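Local coordinates for HNH nuclease domain-containing protein (Streptomyces coelicolor, PDB 5ZMO) that binds phosphorothioated DNA through its sulfur-binding domain, the part of a probable type IV restriction endonuclease that recognises sulfur in the DNA backbone, at residues Q48-T53 against Y76-L81; D55-L60 against D72-P77; E94-S99 against R103-S108. One frame throughout, in Å; residues are numbered along the deposited sequence. Where two conformers were deposited one is given.

Contact 1 of 3, residues Q48-T53 against Y76-L81; sequences QPWSTT and YPFWAL. With nucleotides of chain B.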
loop_
_atom_site.group_PDB
_atom_site.type_symbol
_atom_site.label_atom_id
_atom_site.label_comp_id
_atom_site.label_asym_id
_atom_site.label_seq_id
_atom_site.Cartn_x
_atom_site.Cartn_y
_atom_site.Cartn_z
ATOM N N GLN A 48 -11.264 -2.813 0.788
ATOM C CA GLN A 48 -11.761 -1.550 1.294
ATOM C C GLN A 48 -11.959 -0.632 0.136
ATOM O O GLN A 48 -11.161 -0.661 -0.778
ATOM C CB GLN A 48 -10.755 -0.959 2.283
ATOM C CG GLN A 48 -10.576 -1.850 3.522
ATOM C CD GLN A 48 -10.082 -1.095 4.743
ATOM O OE1 GLN A 48 -10.842 -0.343 5.365
ATOM N NE2 GLN A 48 -8.820 -1.335 5.132
ATOM N N PRO A 49 -13.015 0.183 0.171
ATOM C CA PRO A 49 -13.220 1.096 -0.978
ATOM C C PRO A 49 -12.046 2.095 -1.258
ATOM O O PRO A 49 -11.350 2.542 -0.342
ATOM C CB PRO A 49 -14.472 1.875 -0.593
ATOM C CG PRO A 49 -15.143 1.129 0.563
ATOM C CD PRO A 49 -14.032 0.380 1.234
ATOM N N TRP A 50 -11.854 2.432 -2.541
ATOM C CA TRP A 50 -10.976 3.549 -2.880
ATOM C C TRP A 50 -11.139 4.785 -1.987
ATOM O O TRP A 50 -10.132 5.342 -1.509
ATOM C CB TRP A 50 -11.144 3.937 -4.342
ATOM C CG TRP A 50 -10.714 5.262 -4.709
ATOM C CD1 TRP A 50 -11.508 6.348 -5.068
ATOM C CD2 TRP A 50 -9.359 5.769 -4.684
ATOM N NE1 TRP A 50 -10.737 7.434 -5.304
ATOM C CE2 TRP A 50 -9.412 7.107 -5.118
ATOM C CE3 TRP A 50 -8.113 5.179 -4.433
ATOM C CZ2 TRP A 50 -8.271 7.900 -5.239
ATOM C CZ3 TRP A 50 -6.941 6.004 -4.512
ATOM C CH2 TRP A 50 -7.049 7.344 -4.921
ATOM N N SER A 51 -12.374 5.241 -1.785
ATOM C CA SER A 51 -12.611 6.434 -1.015
ATOM C C SER A 51 -12.076 6.311 0.430
ATOM O O SER A 51 -11.365 7.223 0.942
ATOM C CB SER A 51 -14.100 6.798 -1.080
ATOM O OG SER A 51 -14.874 5.739 -0.500
ATOM N N THR A 52 -12.293 5.156 1.067
ATOM C CA THR A 52 -11.799 4.972 2.426
ATOM C C THR A 52 -10.271 4.920 2.434
ATOM O O THR A 52 -9.638 5.475 3.305
ATOM C CB THR A 52 -12.258 3.618 2.962
ATOM O OG1 THR A 52 -13.667 3.569 2.805
ATOM C CG2 THR A 52 -11.846 3.456 4.408
ATOM N N THR A 53 -9.719 4.311 1.403
ATOM C CA THR A 53 -8.284 4.026 1.359
ATOM C C THR A 53 -7.591 5.371 1.084
ATOM O O THR A 53 -6.602 5.690 1.728
ATOM C CB THR A 53 -7.926 3.002 0.258
ATOM O OG1 THR A 53 -8.589 1.767 0.538
ATOM C CG2 THR A 53 -6.427 2.780 0.178
ATOM N N TYR A 76 -1.610 6.067 -7.609
ATOM C CA TYR A 76 -0.546 5.356 -8.374
ATOM C C TYR A 76 -0.307 3.910 -7.847
ATOM O O TYR A 76 -0.507 2.982 -8.600
ATOM C CB TYR A 76 0.718 6.142 -8.424
ATOM C CG TYR A 76 0.597 7.355 -9.349
ATOM C CD1 TYR A 76 0.409 7.187 -10.711
ATOM C CD2 TYR A 76 0.699 8.638 -8.843
ATOM C CE1 TYR A 76 0.338 8.267 -11.541
ATOM C CE2 TYR A 76 0.510 9.746 -9.645
ATOM C CZ TYR A 76 0.362 9.555 -11.000
ATOM O OH TYR A 76 0.249 10.640 -11.851
ATOM N N PRO A 77 -0.034 3.738 -6.542
ATOM C CA PRO A 77 0.190 2.355 -5.991
ATOM C C PRO A 77 -1.111 1.564 -5.878
ATOM O O PRO A 77 -1.076 0.347 -5.940
ATOM C CB PRO A 77 0.820 2.601 -4.610
ATOM C CG PRO A 77 0.336 3.981 -4.250
ATOM C CD PRO A 77 0.303 4.784 -5.560
ATOM N N PHE A 78 -2.236 2.250 -5.707
ATOM C CA PHE A 78 -3.561 1.618 -5.609
ATOM C C PHE A 78 -3.837 0.751 -6.805
ATOM O O PHE A 78 -4.503 -0.271 -6.696
ATOM C CB PHE A 78 -4.627 2.672 -5.425
ATOM C CG PHE A 78 -5.980 2.143 -5.141
ATOM C CD1 PHE A 78 -6.342 1.825 -3.836
ATOM C CD2 PHE A 78 -6.894 1.954 -6.163
ATOM C CE1 PHE A 78 -7.626 1.372 -3.564
ATOM C CE2 PHE A 78 -8.148 1.491 -5.909
ATOM C CZ PHE A 78 -8.520 1.172 -4.584
ATOM N N TRP A 79 -3.316 1.173 -7.945
ATOM C CA TRP A 79 -3.341 0.360 -9.171
ATOM C C TRP A 79 -2.111 -0.436 -9.476
ATOM O O TRP A 79 -2.201 -1.630 -9.793
ATOM C CB TRP A 79 -3.584 1.329 -10.353
ATOM C CG TRP A 79 -3.828 0.606 -11.693
ATOM C CD1 TRP A 79 -2.975 0.606 -12.769
ATOM C CD2 TRP A 79 -5.005 -0.054 -12.118
ATOM N NE1 TRP A 79 -3.515 -0.127 -13.785
ATOM C CE2 TRP A 79 -4.775 -0.493 -13.455
ATOM C CE3 TRP A 79 -6.214 -0.351 -11.520
ATOM C CZ2 TRP A 79 -5.705 -1.208 -14.160
ATOM C CZ3 TRP A 79 -7.157 -1.069 -12.247
ATOM C CH2 TRP A 79 -6.885 -1.477 -13.543
ATOM N N ALA A 80 -0.936 0.147 -9.292
ATOM C CA ALA A 80 0.333 -0.468 -9.682
ATOM C C ALA A 80 0.698 -1.691 -8.893
ATOM O O ALA A 80 1.359 -2.568 -9.410
ATOM C CB ALA A 80 1.462 0.507 -9.608
ATOM N N LEU A 81 0.293 -1.756 -7.627
ATOM C CA LEU A 81 0.511 -2.978 -6.864
ATOM C C LEU A 81 -0.155 -4.275 -7.440
ATOM O O LEU A 81 0.277 -5.421 -7.135
ATOM C CB LEU A 81 0.055 -2.764 -5.432
ATOM C CG LEU A 81 0.946 -2.328 -4.268
ATOM C CD1 LEU A 81 2.454 -2.458 -4.376
ATOM C CD2 LEU A 81 0.434 -1.255 -3.394
ATOM P P DC B 5 6.388 11.605 -8.547
ATOM O OP1 DC B 5 7.552 11.893 -7.687
ATOM O OP2 DC B 5 5.020 12.049 -8.278
ATOM O "O5'" DC B 5 6.709 12.117 -10.023
ATOM C "C5'" DC B 5 7.985 11.853 -10.592
ATOM C "C4'" DC B 5 8.171 12.727 -11.808
ATOM O "O4'" DC B 5 7.332 12.311 -12.905
ATOM C "C3'" DC B 5 7.880 14.213 -11.602
ATOM O "O3'" DC B 5 8.873 14.909 -12.394
ATOM C "C2'" DC B 5 6.489 14.382 -12.207
ATOM C "C1'" DC B 5 6.468 13.370 -13.348
ATOM N N1 DC B 5 5.161 12.769 -13.708
ATOM C C2 DC B 5 4.745 12.708 -15.034
ATOM O O2 DC B 5 5.412 13.293 -15.911
ATOM N N3 DC B 5 3.573 12.095 -15.333
ATOM C C4 DC B 5 2.832 11.564 -14.359
ATOM N N4 DC B 5 1.699 10.952 -14.702
ATOM C C5 DC B 5 3.255 11.578 -13.004
ATOM C C6 DC B 5 4.399 12.201 -12.721
#

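Contact 2 of 3, residues D55-L60 against D72-P77; sequences DAVAPL and DGVRYP. With nucleotides of chain B.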
loop_
_atom_site.group_PDB
_atom_site.type_symbol
_atom_site.label_atom_id
_atom_site.label_comp_id
_atom_site.label_asym_id
_atom_site.label_seq_id
_atom_site.Cartn_x
_atom_site.Cartn_y
_atom_site.Cartn_z
ATOM N N ASP A 55 -8.682 8.331 1.728
ATOM C CA ASP A 55 -8.756 9.179 2.912
ATOM C C ASP A 55 -7.855 8.794 4.063
ATOM O O ASP A 55 -7.323 9.689 4.713
ATOM C CB ASP A 55 -10.201 9.403 3.366
ATOM C CG ASP A 55 -11.035 10.232 2.325
ATOM O OD1 ASP A 55 -10.501 10.877 1.375
ATOM O OD2 ASP A 55 -12.268 10.333 2.495
ATOM N N ALA A 56 -7.614 7.498 4.263
ATOM C CA ALA A 56 -6.695 7.023 5.223
ATOM C C ALA A 56 -5.240 7.261 4.845
ATOM O O ALA A 56 -4.389 7.608 5.687
ATOM C CB ALA A 56 -6.918 5.535 5.465
ATOM N N VAL A 57 -4.930 7.060 3.568
ATOM C CA VAL A 57 -3.551 6.956 3.176
ATOM C C VAL A 57 -2.977 8.273 2.670
ATOM O O VAL A 57 -1.777 8.539 2.825
ATOM C CB VAL A 57 -3.313 5.801 2.167
ATOM C CG1 VAL A 57 -1.829 5.723 1.782
ATOM C CG2 VAL A 57 -3.706 4.495 2.776
ATOM N N ALA A 58 -3.822 9.124 2.130
ATOM C CA ALA A 58 -3.346 10.415 1.582
ATOM C C ALA A 58 -2.502 11.232 2.579
ATOM O O ALA A 58 -1.433 11.781 2.216
ATOM C CB ALA A 58 -4.515 11.266 1.012
ATOM N N PRO A 59 -2.995 11.407 3.816
ATOM C CA PRO A 59 -2.168 12.178 4.738
ATOM C C PRO A 59 -0.875 11.493 5.161
ATOM O O PRO A 59 0.086 12.195 5.453
ATOM C CB PRO A 59 -3.031 12.275 6.041
ATOM C CG PRO A 59 -4.287 11.578 5.783
ATOM C CD PRO A 59 -4.314 11.016 4.392
ATOM N N LEU A 60 -0.838 10.161 5.162
ATOM C CA LEU A 60 0.443 9.426 5.359
ATOM C C LEU A 60 1.429 9.578 4.203
ATOM O O LEU A 60 2.658 9.650 4.403
ATOM C CB LEU A 60 0.224 7.948 5.634
ATOM C CG LEU A 60 -0.779 7.583 6.690
ATOM C CD1 LEU A 60 -1.080 6.078 6.694
ATOM C CD2 LEU A 60 -0.257 8.026 8.089
ATOM N N ASP A 72 -3.585 12.506 -5.117
ATOM C CA ASP A 72 -2.968 12.259 -6.397
ATOM C C ASP A 72 -1.916 11.166 -6.268
ATOM O O ASP A 72 -1.751 10.390 -7.182
ATOM C CB ASP A 72 -2.330 13.545 -6.950
ATOM C CG ASP A 72 -1.744 13.348 -8.356
ATOM O OD1 ASP A 72 -2.506 12.975 -9.253
ATOM O OD2 ASP A 72 -0.528 13.572 -8.496
ATOM N N GLY A 73 -1.201 11.125 -5.169
ATOM C CA GLY A 73 -0.209 10.179 -4.830
ATOM C C GLY A 73 -0.727 8.769 -4.668
ATOM O O GLY A 73 -0.198 7.838 -5.282
ATOM N N VAL A 74 -1.736 8.582 -3.799
ATOM C CA VAL A 74 -2.274 7.227 -3.484
ATOM C C VAL A 74 -2.810 6.439 -4.709
ATOM O O VAL A 74 -2.758 5.176 -4.710
ATOM C CB VAL A 74 -3.463 7.154 -2.468
ATOM C CG1 VAL A 74 -3.491 5.763 -1.846
ATOM C CG2 VAL A 74 -3.390 8.101 -1.307
ATOM N N ARG A 75 -3.343 7.135 -5.716
ATOM C CA ARG A 75 -3.948 6.495 -6.857
ATOM C C ARG A 75 -2.880 5.637 -7.610
ATOM O O ARG A 75 -3.240 4.567 -8.135
ATOM C CB ARG A 75 -4.671 7.467 -7.772
ATOM C CG ARG A 75 -3.791 8.438 -8.464
ATOM C CD ARG A 75 -4.603 9.609 -8.950
ATOM N NE ARG A 75 -3.755 10.515 -9.691
ATOM C CZ ARG A 75 -3.601 10.538 -11.019
ATOM N NH1 ARG A 75 -2.803 11.468 -11.517
ATOM N NH2 ARG A 75 -4.223 9.708 -11.817
ATOM N N TYR A 76 -1.610 6.067 -7.609
ATOM C CA TYR A 76 -0.546 5.356 -8.374
ATOM C C TYR A 76 -0.307 3.910 -7.847
ATOM O O TYR A 76 -0.507 2.982 -8.600
ATOM C CB TYR A 76 0.718 6.142 -8.424
ATOM C CG TYR A 76 0.597 7.355 -9.349
ATOM C CD1 TYR A 76 0.409 7.187 -10.711
ATOM C CD2 TYR A 76 0.699 8.638 -8.843
ATOM C CE1 TYR A 76 0.338 8.267 -11.541
ATOM C CE2 TYR A 76 0.510 9.746 -9.645
ATOM C CZ TYR A 76 0.362 9.555 -11.000
ATOM O OH TYR A 76 0.249 10.640 -11.851
ATOM N N PRO A 77 -0.034 3.738 -6.542
ATOM C CA PRO A 77 0.190 2.355 -5.991
ATOM C C PRO A 77 -1.111 1.564 -5.878
ATOM O O PRO A 77 -1.076 0.347 -5.940
ATOM C CB PRO A 77 0.820 2.601 -4.610
ATOM C CG PRO A 77 0.336 3.981 -4.250
ATOM C CD PRO A 77 0.303 4.784 -5.560
ATOM P P DC B 5 6.388 11.605 -8.547
ATOM O OP1 DC B 5 7.552 11.893 -7.687
ATOM O OP2 DC B 5 5.020 12.049 -8.278
ATOM O "O5'" DC B 5 6.709 12.117 -10.023
ATOM C "C5'" DC B 5 7.985 11.853 -10.592
ATOM C "C4'" DC B 5 8.171 12.727 -11.808
ATOM O "O4'" DC B 5 7.332 12.311 -12.905
ATOM C "C3'" DC B 5 7.880 14.213 -11.602
ATOM O "O3'" DC B 5 8.873 14.909 -12.394
ATOM C "C2'" DC B 5 6.489 14.382 -12.207
ATOM C "C1'" DC B 5 6.468 13.370 -13.348
ATOM N N1 DC B 5 5.161 12.769 -13.708
ATOM C C2 DC B 5 4.745 12.708 -15.034
ATOM O O2 DC B 5 5.412 13.293 -15.911
ATOM N N3 DC B 5 3.573 12.095 -15.333
ATOM C C4 DC B 5 2.832 11.564 -14.359
ATOM N N4 DC B 5 1.699 10.952 -14.702
ATOM C C5 DC B 5 3.255 11.578 -13.004
ATOM C C6 DC B 5 4.399 12.201 -12.721
#

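Contact 3 of 3, residues E94-S99 against R103-S108; sequences ELTLTS and RPTLES. With nucleotides of chain C; nucleotides of chain B.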
loop_
_atom_site.group_PDB
_atom_site.type_symbol
_atom_site.label_atom_id
_atom_site.label_comp_id
_atom_site.label_asym_id
_atom_site.label_seq_id
_atom_site.Cartn_x
_atom_site.Cartn_y
_atom_site.Cartn_z
ATOM N N GLU A 94 -14.535 -1.987 -15.045
ATOM C CA GLU A 94 -15.445 -0.849 -15.034
ATOM C C GLU A 94 -14.763 0.516 -15.122
ATOM O O GLU A 94 -15.421 1.513 -15.399
ATOM C CB GLU A 94 -16.381 -0.892 -13.837
ATOM C CG GLU A 94 -17.246 -2.176 -13.749
ATOM C CD GLU A 94 -17.908 -2.590 -15.091
ATOM O OE1 GLU A 94 -17.869 -3.799 -15.462
ATOM O OE2 GLU A 94 -18.450 -1.690 -15.793
ATOM N N LEU A 95 -13.470 0.560 -14.864
ATOM C CA LEU A 95 -12.722 1.807 -14.776
ATOM C C LEU A 95 -12.389 2.284 -16.194
ATOM O O LEU A 95 -12.264 1.478 -17.131
ATOM C CB LEU A 95 -11.456 1.631 -13.891
ATOM C CG LEU A 95 -11.715 1.211 -12.411
ATOM C CD1 LEU A 95 -10.442 0.820 -11.683
ATOM C CD2 LEU A 95 -12.382 2.328 -11.649
ATOM N N THR A 96 -12.196 3.579 -16.351
ATOM C CA THR A 96 -11.654 4.130 -17.591
ATOM C C THR A 96 -10.136 4.313 -17.484
ATOM O O THR A 96 -9.666 4.979 -16.553
ATOM C CB THR A 96 -12.376 5.466 -17.898
ATOM O OG1 THR A 96 -13.767 5.158 -18.011
ATOM C CG2 THR A 96 -11.850 6.098 -19.235
ATOM N N LEU A 97 -9.351 3.749 -18.417
ATOM C CA LEU A 97 -7.919 3.896 -18.349
ATOM C C LEU A 97 -7.453 5.092 -19.156
ATOM O O LEU A 97 -8.088 5.468 -20.134
ATOM C CB LEU A 97 -7.216 2.661 -18.897
ATOM C CG LEU A 97 -7.543 1.333 -18.235
ATOM C CD1 LEU A 97 -6.727 0.223 -18.858
ATOM C CD2 LEU A 97 -7.279 1.426 -16.754
ATOM N N THR A 98 -6.328 5.642 -18.769
ATOM C CA THR A 98 -5.663 6.710 -19.516
ATOM C C THR A 98 -4.188 6.417 -19.698
ATOM O O THR A 98 -3.652 5.465 -19.132
ATOM C CB THR A 98 -5.925 8.077 -18.844
ATOM O OG1 THR A 98 -5.365 9.155 -19.640
ATOM C CG2 THR A 98 -5.379 8.128 -17.411
ATOM N N SER A 99 -3.549 7.181 -20.563
ATOM C CA SER A 99 -2.105 7.183 -20.752
ATOM C C SER A 99 -1.650 5.831 -21.238
ATOM O O SER A 99 -0.794 5.143 -20.634
ATOM C CB SER A 99 -1.384 7.757 -19.509
ATOM O OG SER A 99 0.033 7.807 -19.647
ATOM N N ARG A 103 -3.028 3.467 -16.260
ATOM C CA ARG A 103 -3.787 3.703 -14.991
ATOM C C ARG A 103 -5.228 4.109 -15.246
ATOM O O ARG A 103 -5.547 4.676 -16.293
ATOM C CB ARG A 103 -3.075 4.810 -14.164
ATOM C CG ARG A 103 -3.219 6.223 -14.790
ATOM C CD ARG A 103 -2.324 7.328 -14.244
ATOM N NE ARG A 103 -1.055 7.309 -14.892
ATOM C CZ ARG A 103 -0.600 8.161 -15.786
ATOM N NH1 ARG A 103 -1.246 9.263 -16.190
ATOM N NH2 ARG A 103 0.578 7.919 -16.237
ATOM N N PRO A 104 -6.109 3.876 -14.284
ATOM C CA PRO A 104 -7.400 4.439 -14.295
ATOM C C PRO A 104 -7.375 5.947 -14.031
ATOM O O PRO A 104 -6.493 6.491 -13.334
ATOM C CB PRO A 104 -8.106 3.738 -13.121
ATOM C CG PRO A 104 -7.001 3.374 -12.176
ATOM C CD PRO A 104 -5.827 3.110 -13.035
ATOM N N THR A 105 -8.347 6.624 -14.612
ATOM C CA THR A 105 -8.494 8.069 -14.332
ATOM C C THR A 105 -8.933 8.205 -12.888
ATOM O O THR A 105 -9.683 7.366 -12.367
ATOM C CB THR A 105 -9.565 8.758 -15.186
ATOM O OG1 THR A 105 -10.818 8.088 -14.979
ATOM C CG2 THR A 105 -9.223 8.702 -16.696
ATOM N N LEU A 106 -8.494 9.306 -12.262
ATOM C CA LEU A 106 -9.009 9.647 -10.943
ATOM C C LEU A 106 -10.532 9.803 -10.987
ATOM O O LEU A 106 -11.231 9.431 -10.034
ATOM C CB LEU A 106 -8.367 10.921 -10.396
ATOM C CG LEU A 106 -8.776 11.335 -8.985
ATOM C CD1 LEU A 106 -8.427 10.211 -8.041
ATOM C CD2 LEU A 106 -7.965 12.511 -8.485
ATOM N N GLU A 107 -11.058 10.341 -12.096
ATOM C CA GLU A 107 -12.520 10.515 -12.191
ATOM C C GLU A 107 -13.294 9.168 -12.104
ATOM O O GLU A 107 -14.340 9.065 -11.412
ATOM C CB GLU A 107 -12.878 11.236 -13.471
ATOM C CG GLU A 107 -14.371 11.245 -13.810
ATOM C CD GLU A 107 -14.598 11.612 -15.256
ATOM O OE1 GLU A 107 -14.832 10.694 -16.085
ATOM O OE2 GLU A 107 -14.498 12.817 -15.566
ATOM N N SER A 108 -12.765 8.142 -12.786
ATOM C CA SER A 108 -13.388 6.801 -12.797
ATOM C C SER A 108 -13.163 6.072 -11.490
ATOM O O SER A 108 -14.039 5.321 -11.076
ATOM C CB SER A 108 -12.977 5.931 -13.998
ATOM O OG SER A 108 -11.639 5.361 -13.971
ATOM P P DC C 2 -7.779 12.122 -14.457
ATOM O OP1 DC C 2 -9.143 12.197 -13.831
ATOM O OP2 DC C 2 -6.888 11.076 -13.994
ATOM O "O5'" DC C 2 -7.747 12.221 -16.067
ATOM C "C5'" DC C 2 -8.580 13.174 -16.814
ATOM C "C4'" DC C 2 -8.111 13.489 -18.228
ATOM O "O4'" DC C 2 -7.171 14.598 -18.297
ATOM C "C3'" DC C 2 -7.478 12.385 -19.067
ATOM O "O3'" DC C 2 -7.774 12.576 -20.456
ATOM C "C2'" DC C 2 -5.990 12.671 -18.965
ATOM C "C1'" DC C 2 -5.916 14.186 -18.875
ATOM N N1 DC C 2 -4.852 14.674 -17.972
ATOM C C2 DC C 2 -3.822 15.517 -18.432
ATOM O O2 DC C 2 -3.732 15.767 -19.655
ATOM N N3 DC C 2 -2.932 16.010 -17.535
ATOM C C4 DC C 2 -3.074 15.735 -16.229
ATOM N N4 DC C 2 -2.180 16.228 -15.375
ATOM C C5 DC C 2 -4.108 14.885 -15.746
ATOM C C6 DC C 2 -4.972 14.394 -16.638
ATOM P P DG C 3 -7.482 11.469 -21.516
ATOM O OP1 DG C 3 -8.253 11.804 -22.737
ATOM O OP2 DG C 3 -7.632 10.135 -20.865
ATOM O "O5'" DG C 3 -5.939 11.582 -21.922
ATOM C "C5'" DG C 3 -5.454 12.654 -22.777
ATOM C "C4'" DG C 3 -3.944 12.683 -22.808
ATOM O "O4'" DG C 3 -3.458 13.122 -21.515
ATOM C "C3'" DG C 3 -3.273 11.330 -23.086
ATOM O "O3'" DG C 3 -2.133 11.544 -23.905
ATOM C "C2'" DG C 3 -2.843 10.876 -21.707
ATOM C "C1'" DG C 3 -2.452 12.202 -21.095
ATOM N N9 DG C 3 -2.380 12.226 -19.635
ATOM C C8 DG C 3 -3.132 11.524 -18.724
ATOM N N7 DG C 3 -2.797 11.766 -17.486
ATOM C C5 DG C 3 -1.756 12.675 -17.588
ATOM C C6 DG C 3 -0.985 13.302 -16.582
ATOM O O6 DG C 3 -1.054 13.162 -15.358
ATOM N N1 DG C 3 -0.022 14.139 -17.129
ATOM C C2 DG C 3 0.124 14.407 -18.471
ATOM N N2 DG C 3 1.119 15.224 -18.807
ATOM N N3 DG C 3 -0.583 13.824 -19.420
ATOM C C4 DG C 3 -1.497 12.976 -18.910
ATOM P P DC B 5 6.388 11.605 -8.547
ATOM O OP1 DC B 5 7.552 11.893 -7.687
ATOM O OP2 DC B 5 5.020 12.049 -8.278
ATOM O "O5'" DC B 5 6.709 12.117 -10.023
ATOM C "C5'" DC B 5 7.985 11.853 -10.592
ATOM C "C4'" DC B 5 8.171 12.727 -11.808
ATOM O "O4'" DC B 5 7.332 12.311 -12.905
ATOM C "C3'" DC B 5 7.880 14.213 -11.602
ATOM O "O3'" DC B 5 8.873 14.909 -12.394
ATOM C "C2'" DC B 5 6.489 14.382 -12.207
ATOM C "C1'" DC B 5 6.468 13.370 -13.348
ATOM N N1 DC B 5 5.161 12.769 -13.708
ATOM C C2 DC B 5 4.745 12.708 -15.034
ATOM O O2 DC B 5 5.412 13.293 -15.911
ATOM N N3 DC B 5 3.573 12.095 -15.333
ATOM C C4 DC B 5 2.832 11.564 -14.359
ATOM N N4 DC B 5 1.699 10.952 -14.702
ATOM C C5 DC B 5 3.255 11.578 -13.004
ATOM C C6 DC B 5 4.399 12.201 -12.721
#

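Contact 1 of 3, residues Q48-T53 against Y76-L81
Trp-50 and Phe-78 meet edge to face: the six-membered ring of Trp-50 turns its edge to the phenyl ring of Phe-78, centroids 5.0 Å apart and planes at 65°. Trp-50 CE3 makes the central touch. It stands over the middle of one Phe-78 face, 3.6 Å above the plane, with Phe-78 CG 3.8 Å away from it. Phe-78 has CG anti to its own N (chi1 -173°), which carries the ring from helix 70-83 across to the first turn of helix 50-63. There the far end of the ring, CZ, rests 3.8 Å from Trp-50 CB. Thr-53 adds a methyl: its CG2 meets Phe-78 CD1 at 4.1 Å, while its OG1 gives a 3.0 Å bond to O of Pro-49, the N-cap residue. The donor OG1 sits above that carbonyl plane, and the same O also takes the N-H of Thr-53. On helix 70-83, Tyr-76 takes no part in this pair; its OH accepts a 3.2 Å bond from N4 of deoxycytidine DC5 of chain B. The chemistry across the two segments is thus wholly apolar and aromatic, a buried joint within the domain; the polar atoms next to it, Thr-53 OG1 and Trp-50 NE1, bond outside the ring pair, the latter to Asn-110 OD1.

Contact 2 of 3, residues D55-L60 against D72-P77
Val-74 of helix 70-83 reaches across to Val-57 and Ala-58 of helix 50-63, where the two segments come nearest, with Ala-58 CA and Val-74 CA 6.1 Å apart. Its CA-CB bond aims at the facing helix, and beyond CB the two methyls face mainly different partners. CG1, placed anti to the residue's own N (chi1 -157°), meets the side chain of Val-57, with 4.0 Å to Val-57 CG1 and a like distance to its CB. CG2 grazes Val-57 too but lies chiefly against the neighbouring backbone, 3.6 Å from Ala-58 N, and reaches Ala-58 CB at 4.1 Å. One branched side chain therefore touches both a valine and the main chain of the opposite helix, and Trp-35 of helix 28-41 packs on Val-57 beyond.

The next residue, Arg-75, carries the polar side of helix 70-83. Its CB packs against the Trp-50 ring and its CD against Leu-106. At the end, NE and NH1 grip Asp-72 side-on, both on the single oxygen OD1, at 2.8 Å for Arg-75 NE to Asp-72 OD1 and 2.7 Å for Arg-75 NH1 to Asp-72 OD1. NH1 comes on the syn side of the carboxylate, NE from above its plane. Over one guanidinium face stands Tyr-76 CZ, 3.7 Å above the plane of Arg-75 and offset toward the rim. The salt bridge and this ring restrict how the guanidinium can turn, and NH2 has a long, weak ion pair with a DNA phosphate.

Chemically the helix is two-sided: van der Waals contacts of aliphatic methyls join it to helix 50-63, while a charged pair occupies the side toward the DNA. The Asp-72 carboxylate probably offsets part of the positive charge of Arg-75, close to the tyrosine that meets the cytosine.

Contact 3 of 3, residues E94-S99 against R103-S108
Thr-98 and Arg-103 form a hydrogen-bonded antiparallel pair, and Leu-97 and Pro-104 beside them a non-hydrogen-bonded one with CA atoms 4.1 Å apart. Two straight backbone bonds tie the segments: Thr-98 N to Arg-103 O at 2.8 Å and Thr-105 N to Thr-96 O at 2.9 Å. Past the hairpin the second segment turns into helix 106-112, with Thr-105 as N-cap. Its OG1, at chi1 57°, accepts from Ser-108 N at 2.9 Å, and Ser-108 OG receives a weak bond from Thr-96 N.

Apolar packing backs the hairpin: Leu-95 and Pro-104 lie side by side, pointing the same way, and both also touch Trp-79 of helix 70-83. Thr-98 and Arg-103 project from the same face of the two-stranded sheet. Thr-98 CG2 packs against the CG of Arg-103, whereas its OG1 gives a 2.8 Å bond to OP2 of DG3 of chain C. The Arg-103 chain bends at chi3 (85°) and slides its guanidinium between Ser-99 CB over one face and N4 of DC5 of chain B over the other. In its plane, NH1 comes to 3.2 Å from N7 of DG3 of chain C, while NH2 bonds to O6 of a modified base of the bound DNA. Ser-99 OG bonds to N7 of a modified base of that DNA.

At the start of the helix, Leu-106 N binds OP2 of DC2 of chain C at 3.0 Å and Glu-107 N binds its OP1. This is the familiar phosphate grip of a helix N-terminus, whose first-turn amides lack carbonyls of a preceding turn; the helix dipole would probably favour the anion. The adjoining beta hairpin bonds to base edges through Arg-103 and Ser-99, consistent with a DNA-recognition element of the sulfur-binding domain.

Contacts 1 and 2 lie with centres about 8 Å apart along the same pair of helices, 50-63 and 70-83, and share Tyr-76 and Pro-77. Contact 1 is at the start of helix 50-63, contact 2 further along it; on helix 70-83 the order is reversed, 72-77 coming before 76-81. Contact 3 comes later in the chain, on the hairpin 97-104 and helix 106-112, its centre about 13 Å from that of contact 1 and 16 Å from contact 2. It joins the helices through Trp-79 on Pro-104 and Leu-95, Trp-50 on Leu-106, and Arg-103 on Tyr-76 and Arg-75. The buried helix pair is thus continuous with the DNA-facing hairpin, and residues from both converge on the bound duplex.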